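Long-range contact in capsid protein (Infectious hypodermal and hematopoietic necrosis virus, PDB 3N7X), which forms the icosahedral capsid of a shrimp densovirus, sixty copies of a beta-barrel subunit making up the particle: residues His121-Asp129 against Glu278-Gln286. Sequence-based numbering, arbitrary orientation.
Sequences HSMVPLMKD and ELKLGCRVQ
V124 and R284 face each other in an antiparallel strand pair, exchanging backbone hydrogen bonds: V124 N to R284 O at 2.8 Å, R284 N to V124 O in return. Two further such pairs, H121 with Q286 and L126 with G282, give two bonds each. Between H121 and V124 the register slips by one residue, a beta bulge. Past the last hydrogen-bonded pair, K128 N still reaches K280 O, but the return bond is taken over by a side chain: K280 N donates to D129 OD1 at 2.9 Å, on the syn lone pair, with OD2 a weak second acceptor. With D129 CG anti to the carbonyl carbon (chi1 -65°), the carboxylate lies against K280 N. One water donates to D129 OD1 and E278 O.

Apolar contacts gather on the side of P125 and C283. M123 runs alongside V285, with M123 CB 3.8 Å from V285 CG1. The bent end of M123 brings its CE to C283 SG at 3.9 Å. Farther along, L281 CD2 meets M127 CB at 3.6 Å. On the other side, Q286 CB lies over one face of the H121 ring, while R284 makes a cation-pi contact with Y55, a calcium-binding residue. Where pairing of strands 111-131 and 281-296 runs out, a carboxylate thus takes the next backbone N-H; K280 NZ, 4.4 Å from D129 OD1 and too far for a salt bridge, would still tend to favour the charged carboxylate.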
loop_
_atom_site.group_PDB
_atom_site.type_symbol
_atom_site.label_atom_id
_atom_site.label_comp_id
_atom_site.label_asym_id
_atom_site.label_seq_id
_atom_site.Cartn_x
_atom_site.Cartn_y
_atom_site.Cartn_z
ATOM N N HIS A 121 -57.420 70.363 -6.997
ATOM C CA HIS A 121 -57.488 69.654 -5.733
ATOM C C HIS A 121 -58.204 70.476 -4.675
ATOM O O HIS A 121 -58.702 71.566 -4.952
ATOM C CB HIS A 121 -56.073 69.318 -5.238
ATOM C CG HIS A 121 -55.223 70.521 -4.951
ATOM N ND1 HIS A 121 -54.454 71.142 -5.914
ATOM C CD2 HIS A 121 -55.021 71.218 -3.806
ATOM C CE1 HIS A 121 -53.814 72.167 -5.374
ATOM N NE2 HIS A 121 -54.141 72.234 -4.096
ATOM N N SER A 122 -58.259 69.929 -3.463
ATOM C CA SER A 122 -58.866 70.605 -2.328
ATOM C C SER A 122 -60.293 71.087 -2.556
ATOM O O SER A 122 -60.646 72.202 -2.168
ATOM C CB SER A 122 -57.993 71.793 -1.930
ATOM O OG SER A 122 -56.688 71.361 -1.603
ATOM N N MET A 123 -61.119 70.252 -3.172
ATOM C CA MET A 123 -62.496 70.640 -3.424
ATOM C C MET A 123 -63.281 70.939 -2.150
ATOM O O MET A 123 -63.139 70.248 -1.140
ATOM C CB MET A 123 -63.230 69.547 -4.187
ATOM C CG MET A 123 -64.702 69.852 -4.359
ATOM S SD MET A 123 -65.578 68.521 -5.161
ATOM C CE MET A 123 -64.860 68.620 -6.817
ATOM N N VAL A 124 -64.111 71.977 -2.215
ATOM C CA VAL A 124 -64.963 72.366 -1.100
ATOM C C VAL A 124 -66.392 72.445 -1.632
ATOM O O VAL A 124 -66.747 73.387 -2.338
ATOM C CB VAL A 124 -64.567 73.740 -0.535
ATOM C CG1 VAL A 124 -65.530 74.141 0.574
ATOM C CG2 VAL A 124 -63.144 73.693 -0.007
ATOM N N PRO A 125 -67.224 71.439 -1.319
ATOM C CA PRO A 125 -68.623 71.388 -1.765
ATOM C C PRO A 125 -69.485 72.497 -1.158
ATOM O O PRO A 125 -69.360 72.822 0.024
ATOM C CB PRO A 125 -69.078 69.995 -1.322
ATOM C CG PRO A 125 -67.806 69.200 -1.332
ATOM C CD PRO A 125 -66.829 70.161 -0.702
ATOM N N LEU A 126 -70.373 73.058 -1.975
ATOM C CA LEU A 126 -71.244 74.144 -1.541
ATOM C C LEU A 126 -72.710 73.879 -1.854
ATOM O O LEU A 126 -73.031 73.104 -2.754
ATOM C CB LEU A 126 -70.830 75.437 -2.239
ATOM C CG LEU A 126 -69.386 75.886 -2.039
ATOM C CD1 LEU A 126 -69.046 76.947 -3.059
ATOM C CD2 LEU A 126 -69.200 76.404 -0.619
ATOM N N MET A 127 -73.599 74.539 -1.116
ATOM C CA MET A 127 -75.030 74.396 -1.356
ATOM C C MET A 127 -75.777 75.683 -1.021
ATOM O O MET A 127 -75.291 76.523 -0.260
ATOM C CB MET A 127 -75.611 73.240 -0.542
ATOM C CG MET A 127 -75.517 73.413 0.958
ATOM S SD MET A 127 -76.152 71.941 1.793
ATOM C CE MET A 127 -76.428 72.552 3.484
ATOM N N LYS A 128 -76.958 75.830 -1.609
ATOM C CA LYS A 128 -77.795 76.994 -1.376
ATOM C C LYS A 128 -79.223 76.482 -1.259
ATOM O O LYS A 128 -80.131 76.954 -1.939
ATOM C CB LYS A 128 -77.666 77.978 -2.543
ATOM C CG LYS A 128 -78.197 79.376 -2.257
ATOM C CD LYS A 128 -77.860 80.320 -3.402
ATOM C CE LYS A 128 -78.192 81.766 -3.072
ATOM N NZ LYS A 128 -77.717 82.695 -4.145
ATOM N N ASP A 129 -79.408 75.492 -0.396
ATOM C CA ASP A 129 -80.723 74.909 -0.195
ATOM C C ASP A 129 -81.348 75.296 1.140
ATOM O O ASP A 129 -82.535 75.068 1.355
ATOM C CB ASP A 129 -80.653 73.385 -0.326
ATOM C CG ASP A 129 -80.283 72.942 -1.730
ATOM O OD1 ASP A 129 -80.860 73.492 -2.694
ATOM O OD2 ASP A 129 -79.423 72.046 -1.873
ATOM N N GLU A 278 -84.907 69.762 -7.187
ATOM C CA GLU A 278 -83.551 69.938 -7.701
ATOM C C GLU A 278 -82.711 70.710 -6.693
ATOM O O GLU A 278 -83.064 71.821 -6.296
ATOM C CB GLU A 278 -83.571 70.679 -9.044
ATOM C CG GLU A 278 -84.397 69.974 -10.113
ATOM C CD GLU A 278 -84.227 70.577 -11.503
ATOM O OE1 GLU A 278 -83.571 71.641 -11.631
ATOM O OE2 GLU A 278 -84.756 69.983 -12.472
ATOM N N LEU A 279 -81.601 70.118 -6.270
ATOM C CA LEU A 279 -80.734 70.775 -5.304
ATOM C C LEU A 279 -79.882 71.848 -5.960
ATOM O O LEU A 279 -79.663 71.833 -7.174
ATOM C CB LEU A 279 -79.821 69.753 -4.625
ATOM C CG LEU A 279 -80.496 68.644 -3.813
ATOM C CD1 LEU A 279 -79.420 67.817 -3.123
ATOM C CD2 LEU A 279 -81.446 69.244 -2.783
ATOM N N LYS A 280 -79.419 72.793 -5.151
ATOM C CA LYS A 280 -78.564 73.869 -5.633
ATOM C C LYS A 280 -77.186 73.612 -5.040
ATOM O O LYS A 280 -76.868 74.064 -3.936
ATOM C CB LYS A 280 -79.095 75.230 -5.178
ATOM C CG LYS A 280 -80.500 75.545 -5.673
ATOM C CD LYS A 280 -80.879 76.999 -5.390
ATOM C CE LYS A 280 -82.341 77.276 -5.727
ATOM N NZ LYS A 280 -83.269 76.526 -4.823
ATOM N N LEU A 281 -76.377 72.865 -5.780
ATOM C CA LEU A 281 -75.041 72.520 -5.326
ATOM C C LEU A 281 -73.962 73.105 -6.224
ATOM O O LEU A 281 -74.203 73.426 -7.387
ATOM C CB LEU A 281 -74.884 70.994 -5.276
ATOM C CG LEU A 281 -75.925 70.199 -4.484
ATOM C CD1 LEU A 281 -75.611 68.719 -4.601
ATOM C CD2 LEU A 281 -75.923 70.632 -3.022
ATOM N N GLY A 282 -72.766 73.231 -5.663
ATOM C CA GLY A 282 -71.635 73.754 -6.398
ATOM C C GLY A 282 -70.385 73.392 -5.630
ATOM O O GLY A 282 -70.450 72.618 -4.676
ATOM N N CYS A 283 -69.244 73.936 -6.032
ATOM C CA CYS A 283 -68.008 73.648 -5.327
ATOM C C CYS A 283 -66.908 74.592 -5.773
ATOM O O CYS A 283 -67.014 75.250 -6.811
ATOM C CB CYS A 283 -67.568 72.214 -5.595
ATOM S SG CYS A 283 -66.886 71.977 -7.249
ATOM N N ARG A 284 -65.854 74.658 -4.970
ATOM C CA ARG A 284 -64.698 75.490 -5.268
ATOM C C ARG A 284 -63.463 74.622 -5.130
ATOM O O ARG A 284 -63.336 73.852 -4.177
ATOM C CB ARG A 284 -64.598 76.659 -4.297
ATOM C CG ARG A 284 -63.210 77.298 -4.225
ATOM C CD ARG A 284 -63.297 78.462 -3.282
ATOM N NE ARG A 284 -62.033 79.055 -2.848
ATOM C CZ ARG A 284 -61.078 78.410 -2.191
ATOM N NH1 ARG A 284 -61.208 77.128 -1.898
ATOM N NH2 ARG A 284 -60.026 79.076 -1.751
ATOM N N VAL A 285 -62.552 74.748 -6.081
ATOM C CA VAL A 285 -61.330 73.962 -6.047
ATOM C C VAL A 285 -60.138 74.871 -6.271
ATOM O O VAL A 285 -60.295 76.027 -6.659
ATOM C CB VAL A 285 -61.318 72.881 -7.161
ATOM C CG1 VAL A 285 -62.556 72.008 -7.063
ATOM C CG2 VAL A 285 -61.235 73.543 -8.528
ATOM N N GLN A 286 -58.949 74.345 -6.007
ATOM C CA GLN A 286 -57.725 75.090 -6.245
ATOM C C GLN A 286 -57.153 74.452 -7.500
ATOM O O GLN A 286 -57.207 73.232 -7.662
ATOM C CB GLN A 286 -56.731 74.933 -5.094
ATOM C CG GLN A 286 -55.496 75.803 -5.275
ATOM C CD GLN A 286 -54.474 75.630 -4.172
ATOM O OE1 GLN A 286 -54.821 75.574 -2.992
ATOM N NE2 GLN A 286 -53.200 75.563 -4.549
HETATM O O HOH W 1 -83.312 73.502 -3.742
#